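Local coordinates for extracellular solute-binding protein, family 1 (Bifidobacterium longum subsp. infantis, PDB 6FTH), which probably binds human milk oligosaccharides outside the cell and hands them to an ABC transporter for uptake, at residues 503-506 and 507-511; 395-399 and 400-404; 433-436 and 437-440. All coordinates share one frame; numbering follows the deposited sequence.

Interaction 1: 503-506 and 507-511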
loop_
_atom_site.group_PDB
_atom_site.type_symbol
_atom_site.label_atom_id
_atom_site.label_comp_id
_atom_site.label_asym_id
_atom_site.label_seq_id
_atom_site.Cartn_x
_atom_site.Cartn_y
_atom_site.Cartn_z
ATOM N N LEU A 503 -5.473 15.031 19.418
ATOM C CA LEU A 503 -4.551 15.116 18.279
ATOM C C LEU A 503 -3.129 15.437 18.717
ATOM O O LEU A 503 -2.177 14.829 18.215
ATOM C CB LEU A 503 -5.038 16.141 17.261
ATOM C CG LEU A 503 -4.161 16.284 16.017
ATOM C CD1 LEU A 503 -4.108 14.980 15.299
ATOM C CD2 LEU A 503 -4.700 17.354 15.092
ATOM N N GLN A 504 -2.961 16.394 19.634
ATOM C CA GLN A 504 -1.604 16.810 20.001
ATOM C C GLN A 504 -0.892 15.749 20.829
ATOM O O GLN A 504 0.344 15.648 20.767
ATOM C CB GLN A 504 -1.610 18.151 20.722
ATOM C CG GLN A 504 -2.179 19.274 19.930
ATOM C CD GLN A 504 -1.552 19.366 18.578
ATOM O OE1 GLN A 504 -0.332 19.276 18.441
ATOM N NE2 GLN A 504 -2.381 19.494 17.554
ATOM N N GLU A 505 -1.636 14.933 21.587
ATOM C CA GLU A 505 -1.048 13.764 22.220
ATOM C C GLU A 505 -0.534 12.798 21.161
ATOM O O GLU A 505 0.565 12.242 21.276
ATOM C CB GLU A 505 -2.091 13.072 23.110
ATOM C CG GLU A 505 -1.574 11.799 23.789
ATOM C CD GLU A 505 -2.616 11.133 24.692
ATOM O OE1 GLU A 505 -3.837 11.238 24.388
ATOM O OE2 GLU A 505 -2.199 10.501 25.695
ATOM N N ASN A 506 -1.331 12.583 20.115
ATOM C CA ASN A 506 -0.915 11.682 19.050
ATOM C C ASN A 506 0.336 12.203 18.341
ATOM O O ASN A 506 1.237 11.428 18.016
ATOM C CB ASN A 506 -2.066 11.504 18.045
ATOM C CG ASN A 506 -3.135 10.544 18.521
ATOM O OD1 ASN A 506 -3.217 10.220 19.688
ATOM N ND2 ASN A 506 -3.933 10.047 17.582
ATOM N N VAL A 507 0.402 13.517 18.073
ATOM C CA VAL A 507 1.611 14.080 17.470
ATOM C C VAL A 507 2.832 13.774 18.328
ATOM O O VAL A 507 3.875 13.332 17.825
ATOM C CB VAL A 507 1.443 15.591 17.232
ATOM C CG1 VAL A 507 2.763 16.177 16.807
ATOM C CG2 VAL A 507 0.367 15.855 16.186
ATOM N N LYS A 508 2.719 14.007 19.635
ATOM C CA LYS A 508 3.853 13.790 20.518
ATOM C C LYS A 508 4.245 12.312 20.586
ATOM O O LYS A 508 5.439 11.987 20.651
ATOM C CB LYS A 508 3.514 14.368 21.892
ATOM C CG LYS A 508 4.634 14.306 22.916
ATOM C CD LYS A 508 4.510 15.393 24.043
ATOM C CE LYS A 508 3.178 15.337 24.690
ATOM N NZ LYS A 508 3.166 16.203 25.883
ATOM N N ILE A 509 3.255 11.395 20.581
ATOM C CA ILE A 509 3.543 9.964 20.553
ATOM C C ILE A 509 4.313 9.588 19.294
ATOM O O ILE A 509 5.334 8.891 19.359
ATOM C CB ILE A 509 2.238 9.155 20.684
ATOM C CG1 ILE A 509 1.721 9.268 22.121
ATOM C CG2 ILE A 509 2.457 7.707 20.278
ATOM C CD1 ILE A 509 0.304 8.684 22.324
ATOM N N TRP A 510 3.870 10.091 18.131
ATOM C CA TRP A 510 4.573 9.768 16.897
ATOM C C TRP A 510 5.964 10.385 16.891
ATOM O O TRP A 510 6.917 9.756 16.423
ATOM C CB TRP A 510 3.769 10.202 15.667
ATOM C CG TRP A 510 2.766 9.174 15.263
ATOM C CD1 TRP A 510 1.410 9.291 15.306
ATOM C CD2 TRP A 510 3.050 7.866 14.731
ATOM N NE1 TRP A 510 0.832 8.125 14.837
ATOM C CE2 TRP A 510 1.817 7.240 14.498
ATOM C CE3 TRP A 510 4.224 7.164 14.456
ATOM C CZ2 TRP A 510 1.714 5.948 13.975
ATOM C CZ3 TRP A 510 4.124 5.868 13.943
ATOM C CH2 TRP A 510 2.875 5.279 13.713
ATOM N N GLN A 511 6.112 11.609 17.409
ATOM C CA GLN A 511 7.451 12.187 17.486
ATOM C C GLN A 511 8.370 11.317 18.327
ATOM O O GLN A 511 9.541 11.113 17.983
ATOM C CB GLN A 511 7.411 13.595 18.065
ATOM C CG GLN A 511 8.785 14.250 18.172
ATOM C CD GLN A 511 9.280 14.815 16.846
ATOM O OE1 GLN A 511 8.711 15.779 16.323
ATOM N NE2 GLN A 511 10.365 14.247 16.326
#
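Ile509 lies over the carbonyl of Glu505, one helical turn earlier, and its side chain can be followed outward from there. CB sits beside two carbonyl oxygens, those of Glu505 and Asn506. CG1 comes closest, 3.3 Å from Glu505 O, because it stands anti to its own carbonyl carbon (chi1 -72°) and so leans back along the helix. CD1, at the end, lies 3.9 Å from Glu505 CG, the two chains running side by side in the same direction. An apolar, branched side chain suits this buried place, where it packs on Thr462 of helix 457-484. Ile509 N bonds to Glu505 O at 2.9 Å, and the same i to i+4 bonding joins Val507 N to Leu503 O, Lys508 N to Gln504 O, and Trp510 N to Asn506 O at 3.0 Å. Val507 CG2 lies 3.4 Å from Leu503 O. Glu505 carries its carboxylate out on an extended chain, where OE1 accepts a hydrogen bond from Asn466 ND2, an amide that also reaches Asn506 OD1. These turns begin the C-terminal helix 503-518, which packs Asn506, Ile509 and Trp510 on helix 457-484 and Leu503, Val507 and Trp510 on strand 241-244, with Phe235 of strand 235-238 meeting the indole ring.

Interaction 2: 395-399 and 400-404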
loop_
_atom_site.group_PDB
_atom_site.type_symbol
_atom_site.label_atom_id
_atom_site.label_comp_id
_atom_site.label_asym_id
_atom_site.label_seq_id
_atom_site.Cartn_x
_atom_site.Cartn_y
_atom_site.Cartn_z
ATOM N N LYS A 395 -5.005 -15.888 -17.295
ATOM C CA LYS A 395 -6.100 -16.849 -17.307
ATOM C C LYS A 395 -6.249 -17.533 -15.954
ATOM O O LYS A 395 -7.370 -17.729 -15.476
ATOM C CB LYS A 395 -5.910 -17.866 -18.429
ATOM C CG LYS A 395 -7.063 -18.858 -18.516
ATOM C CD LYS A 395 -7.014 -19.709 -19.744
ATOM C CE LYS A 395 -8.315 -20.513 -19.873
ATOM N NZ LYS A 395 -8.506 -21.451 -18.735
ATOM N N ALA A 396 -5.138 -17.904 -15.310
ATOM C CA ALA A 396 -5.242 -18.549 -14.001
ATOM C C ALA A 396 -5.911 -17.624 -12.988
ATOM O O ALA A 396 -6.752 -18.060 -12.184
ATOM C CB ALA A 396 -3.853 -18.960 -13.518
ATOM N N MET A 397 -5.549 -16.343 -13.014
ATOM C CA MET A 397 -6.200 -15.360 -12.155
ATOM C C MET A 397 -7.687 -15.259 -12.486
ATOM O O MET A 397 -8.542 -15.239 -11.585
ATOM C CB MET A 397 -5.529 -13.998 -12.353
ATOM C CG MET A 397 -4.166 -13.841 -11.691
ATOM S SD MET A 397 -4.311 -13.876 -9.886
ATOM C CE MET A 397 -2.687 -13.328 -9.420
ATOM N N GLY A 398 -8.010 -15.207 -13.784
ATOM C CA GLY A 398 -9.399 -15.080 -14.200
ATOM C C GLY A 398 -10.231 -16.270 -13.790
ATOM O O GLY A 398 -11.408 -16.125 -13.454
ATOM N N ASP A 399 -9.630 -17.456 -13.790
ATOM C CA ASP A 399 -10.290 -18.696 -13.382
ATOM C C ASP A 399 -10.374 -18.846 -11.866
ATOM O O ASP A 399 -10.946 -19.833 -11.385
ATOM C CB ASP A 399 -9.544 -19.923 -13.931
ATOM C CG ASP A 399 -9.617 -20.059 -15.458
ATOM O OD1 ASP A 399 -10.459 -19.413 -16.111
ATOM O OD2 ASP A 399 -8.794 -20.821 -15.999
ATOM N N ASN A 400 -9.797 -17.908 -11.115
ATOM C CA ASN A 400 -9.705 -17.995 -9.657
ATOM C C ASN A 400 -8.920 -19.225 -9.213
ATOM O O ASN A 400 -9.189 -19.818 -8.159
ATOM C CB ASN A 400 -11.086 -17.913 -9.005
ATOM C CG ASN A 400 -11.700 -16.539 -9.158
ATOM O OD1 ASN A 400 -11.050 -15.530 -8.909
ATOM N ND2 ASN A 400 -12.948 -16.490 -9.601
ATOM N N LEU A 401 -7.919 -19.595 -10.005
ATOM C CA LEU A 401 -7.121 -20.786 -9.768
ATOM C C LEU A 401 -5.637 -20.453 -9.814
ATOM O O LEU A 401 -4.818 -21.250 -10.280
ATOM C CB LEU A 401 -7.461 -21.881 -10.777
ATOM C CG LEU A 401 -8.868 -22.462 -10.639
ATOM C CD1 LEU A 401 -9.205 -23.313 -11.872
ATOM C CD2 LEU A 401 -8.966 -23.275 -9.372
ATOM N N PHE A 402 -5.255 -19.286 -9.300
ATOM C CA PHE A 402 -3.843 -18.927 -9.339
ATOM C C PHE A 402 -3.048 -19.944 -8.523
ATOM O O PHE A 402 -3.389 -20.191 -7.360
ATOM C CB PHE A 402 -3.579 -17.521 -8.816
ATOM C CG PHE A 402 -2.186 -17.050 -9.118
ATOM C CD1 PHE A 402 -1.838 -16.690 -10.414
ATOM C CD2 PHE A 402 -1.220 -17.002 -8.133
ATOM C CE1 PHE A 402 -0.546 -16.276 -10.718
ATOM C CE2 PHE A 402 0.084 -16.595 -8.440
ATOM C CZ PHE A 402 0.411 -16.232 -9.738
ATOM N N PRO A 403 -1.968 -20.551 -9.093
ATOM C CA PRO A 403 -1.253 -21.630 -8.398
ATOM C C PRO A 403 -0.119 -21.134 -7.513
ATOM O O PRO A 403 0.942 -21.765 -7.411
ATOM C CB PRO A 403 -0.710 -22.466 -9.556
ATOM C CG PRO A 403 -0.350 -21.402 -10.579
ATOM C CD PRO A 403 -1.485 -20.386 -10.477
ATOM N N GLY A 404 -0.385 -20.047 -6.816
ATOM C CA GLY A 404 0.530 -19.540 -5.820
ATOM C C GLY A 404 -0.179 -18.574 -4.904
ATOM O O GLY A 404 -1.399 -18.422 -4.948
HETATM O O HOH W 1 -10.346 -13.359 -10.697
#
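A Schellman motif ends helix 390-398, where Leu401 N bonds to Ala396 O at 2.9 Å and Asn400 N to Met397 O at 3.0 Å. The first bond is nearly straight and runs nearly along the C=O axis; the second comes from above the carbonyl plane of Met397, 66° out of it. Asn400 takes the positive phi (60°) that reverses the chain, a conformation asparagine tolerates better than most residues with a side chain. A water donates to both Met397 O and Asn400 OD1, tying the amide to the helix end. Beyond the cap, Met397 and Phe402 pack together. Met397, bent at chi2 (-67°), lays its methyl CE over one face of the Phe402 ring, 3.8 Å from the centroid, a CH-pi contact, while SD stands obliquely in a Met-aromatic contact. Pro403 CD lies against the opposite face, toward its margin, and also touches Ala396 CB at 4.1 Å. Replacing the ring of Phe402 by an alanine methyl is likely to leave the Met397 thioether without its aromatic partner and Tyr393 without the ring it meets edge-to-face. On the exposed side of the helix Lys395 NZ bridges to the syn lone pair of Asp399 OD2 at 2.8 Å, a lysine and aspartate spaced one turn apart.

Interaction 3: 433-436 and 437-440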
loop_
_atom_site.group_PDB
_atom_site.type_symbol
_atom_site.label_atom_id
_atom_site.label_comp_id
_atom_site.label_asym_id
_atom_site.label_seq_id
_atom_site.Cartn_x
_atom_site.Cartn_y
_atom_site.Cartn_z
ATOM N N LYS A 433 8.482 5.921 -12.915
ATOM C CA LYS A 433 9.576 6.689 -13.497
ATOM C C LYS A 433 9.341 8.193 -13.440
ATOM O O LYS A 433 10.301 8.925 -13.134
ATOM C CB LYS A 433 9.873 6.210 -14.927
ATOM C CG LYS A 433 10.551 4.866 -14.958
ATOM C CD LYS A 433 10.706 4.373 -16.393
ATOM C CE LYS A 433 11.384 3.004 -16.455
ATOM N NZ LYS A 433 11.698 2.615 -17.867
ATOM N N PRO A 434 8.143 8.719 -13.712
ATOM C CA PRO A 434 7.971 10.179 -13.715
ATOM C C PRO A 434 8.090 10.819 -12.331
ATOM O O PRO A 434 8.138 12.054 -12.262
ATOM C CB PRO A 434 6.559 10.373 -14.301
ATOM C CG PRO A 434 6.302 9.142 -15.087
ATOM C CD PRO A 434 6.966 8.047 -14.280
ATOM N N TYR A 435 8.100 10.031 -11.248
ATOM C CA TYR A 435 8.134 10.554 -9.884
ATOM C C TYR A 435 9.516 10.526 -9.252
ATOM O O TYR A 435 9.661 10.990 -8.117
ATOM C CB TYR A 435 7.140 9.785 -9.003
ATOM C CG TYR A 435 5.760 9.960 -9.542
ATOM C CD1 TYR A 435 5.058 11.141 -9.357
ATOM C CD2 TYR A 435 5.183 8.963 -10.297
ATOM C CE1 TYR A 435 3.811 11.326 -9.918
ATOM C CE2 TYR A 435 3.933 9.137 -10.850
ATOM C CZ TYR A 435 3.243 10.303 -10.647
ATOM O OH TYR A 435 1.994 10.502 -11.209
ATOM N N GLU A 436 10.545 10.047 -9.959
ATOM C CA GLU A 436 11.883 10.046 -9.376
ATOM C C GLU A 436 12.359 11.452 -9.050
ATOM O O GLU A 436 12.965 11.675 -7.997
ATOM C CB GLU A 436 12.885 9.341 -10.291
ATOM C CG GLU A 436 12.949 7.867 -10.034
ATOM C CD GLU A 436 14.248 7.216 -10.521
ATOM O OE1 GLU A 436 14.230 6.639 -11.624
ATOM O OE2 GLU A 436 15.266 7.270 -9.784
ATOM N N GLU A 437 12.061 12.419 -9.908
ATOM C CA GLU A 437 12.464 13.786 -9.629
ATOM C C GLU A 437 11.776 14.323 -8.380
ATOM O O GLU A 437 12.444 14.829 -7.471
ATOM C CB GLU A 437 12.218 14.684 -10.844
ATOM C CG GLU A 437 12.546 16.142 -10.588
ATOM C CD GLU A 437 14.007 16.411 -10.329
ATOM O OE1 GLU A 437 14.864 15.750 -10.946
ATOM O OE2 GLU A 437 14.313 17.314 -9.523
ATOM N N GLN A 438 10.440 14.240 -8.304
ATOM C CA GLN A 438 9.775 14.825 -7.137
ATOM C C GLN A 438 10.119 14.068 -5.860
ATOM O O GLN A 438 10.282 14.674 -4.798
ATOM C CB GLN A 438 8.263 14.903 -7.337
ATOM C CG GLN A 438 7.870 16.077 -8.184
ATOM C CD GLN A 438 6.389 16.178 -8.445
ATOM O OE1 GLN A 438 5.648 15.185 -8.358
ATOM N NE2 GLN A 438 5.939 17.384 -8.765
ATOM N N ARG A 439 10.268 12.747 -5.935
ATOM C CA ARG A 439 10.663 12.000 -4.741
ATOM C C ARG A 439 12.067 12.351 -4.281
ATOM O O ARG A 439 12.363 12.245 -3.083
ATOM C CB ARG A 439 10.499 10.490 -4.958
ATOM C CG ARG A 439 9.032 10.052 -4.880
ATOM C CD ARG A 439 8.756 8.650 -5.288
ATOM N NE ARG A 439 9.601 7.624 -4.675
ATOM C CZ ARG A 439 9.210 6.723 -3.758
ATOM N NH1 ARG A 439 8.013 6.744 -3.244
ATOM N NH2 ARG A 439 10.026 5.761 -3.371
ATOM N N SER A 440 12.910 12.858 -5.177
ATOM C CA SER A 440 14.257 13.243 -4.784
ATOM C C SER A 440 14.298 14.569 -4.054
ATOM O O SER A 440 15.368 14.945 -3.568
ATOM C CB SER A 440 15.193 13.292 -6.002
ATOM O OG SER A 440 15.014 14.460 -6.786
HETATM O O HOH W 2 11.386 11.586 -12.734
HETATM O O HOH W 3 8.761 14.047 -10.614
#
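Tyr435 and Arg439 are joined in the opening turn of the short helix 436-439, which follows helix 423-432 after a brief loop. Among the backbone bonds, Arg439 N meets Tyr435 O nearly head-on at 2.9 Å, whereas Ser440 N reaches Glu436 O only weakly. Two waters stand in for direct i to i+4 bonds: one donates to Lys433 O and accepts from Glu437 N, and the other donates to Pro434 O and accepts from Gln438 N at 2.9 Å. The methylenes of Arg439 pack on the Tyr435 carbonyl oxygen, CB at 3.3 Å from it. CG, placed anti to the carbonyl carbon of Arg439 (chi1 -76°), follows at 3.4 Å from Tyr435 O. The apolar touch is between Tyr435 CB and Arg439 CD, 4.2 Å apart. The long arginine chain then carries NH1 to Asp330 O and Ser332 O. Gln438 OE1 lies at the edge of the Tyr435 ring, near its plane, 4.2 Å from CD1, and NE2 bonds to Val316 O. Tyrosine suits the place because its ring stacks on Trp329 while its OH bonds to Met155 N. Ser440 OG, with chi1 at 77°, donates back to Glu437 O at 2.7 Å.

Overall arrangement
All three interactions are local and concern helix ends in the C-terminal part of the chain: interaction 2 closes helix 390-398, interaction 3 forms the short helix 436-439, and interaction 1 opens the final helix, 503-518. They follow one another along the sequence without overlap and do not touch. Interactions 1 and 2 lie on opposite sides of the chain's centre, their centres 44 Å apart, and interaction 3 is about 30 Å from interaction 1 and 34 Å from interaction 2, centre to centre. Interaction 3 leans on strands 311-313 and 154-158 of one mixed sheet, while interaction 2 packs against loops that include Arg37 and Ala39, just after strand 29-36 of the other.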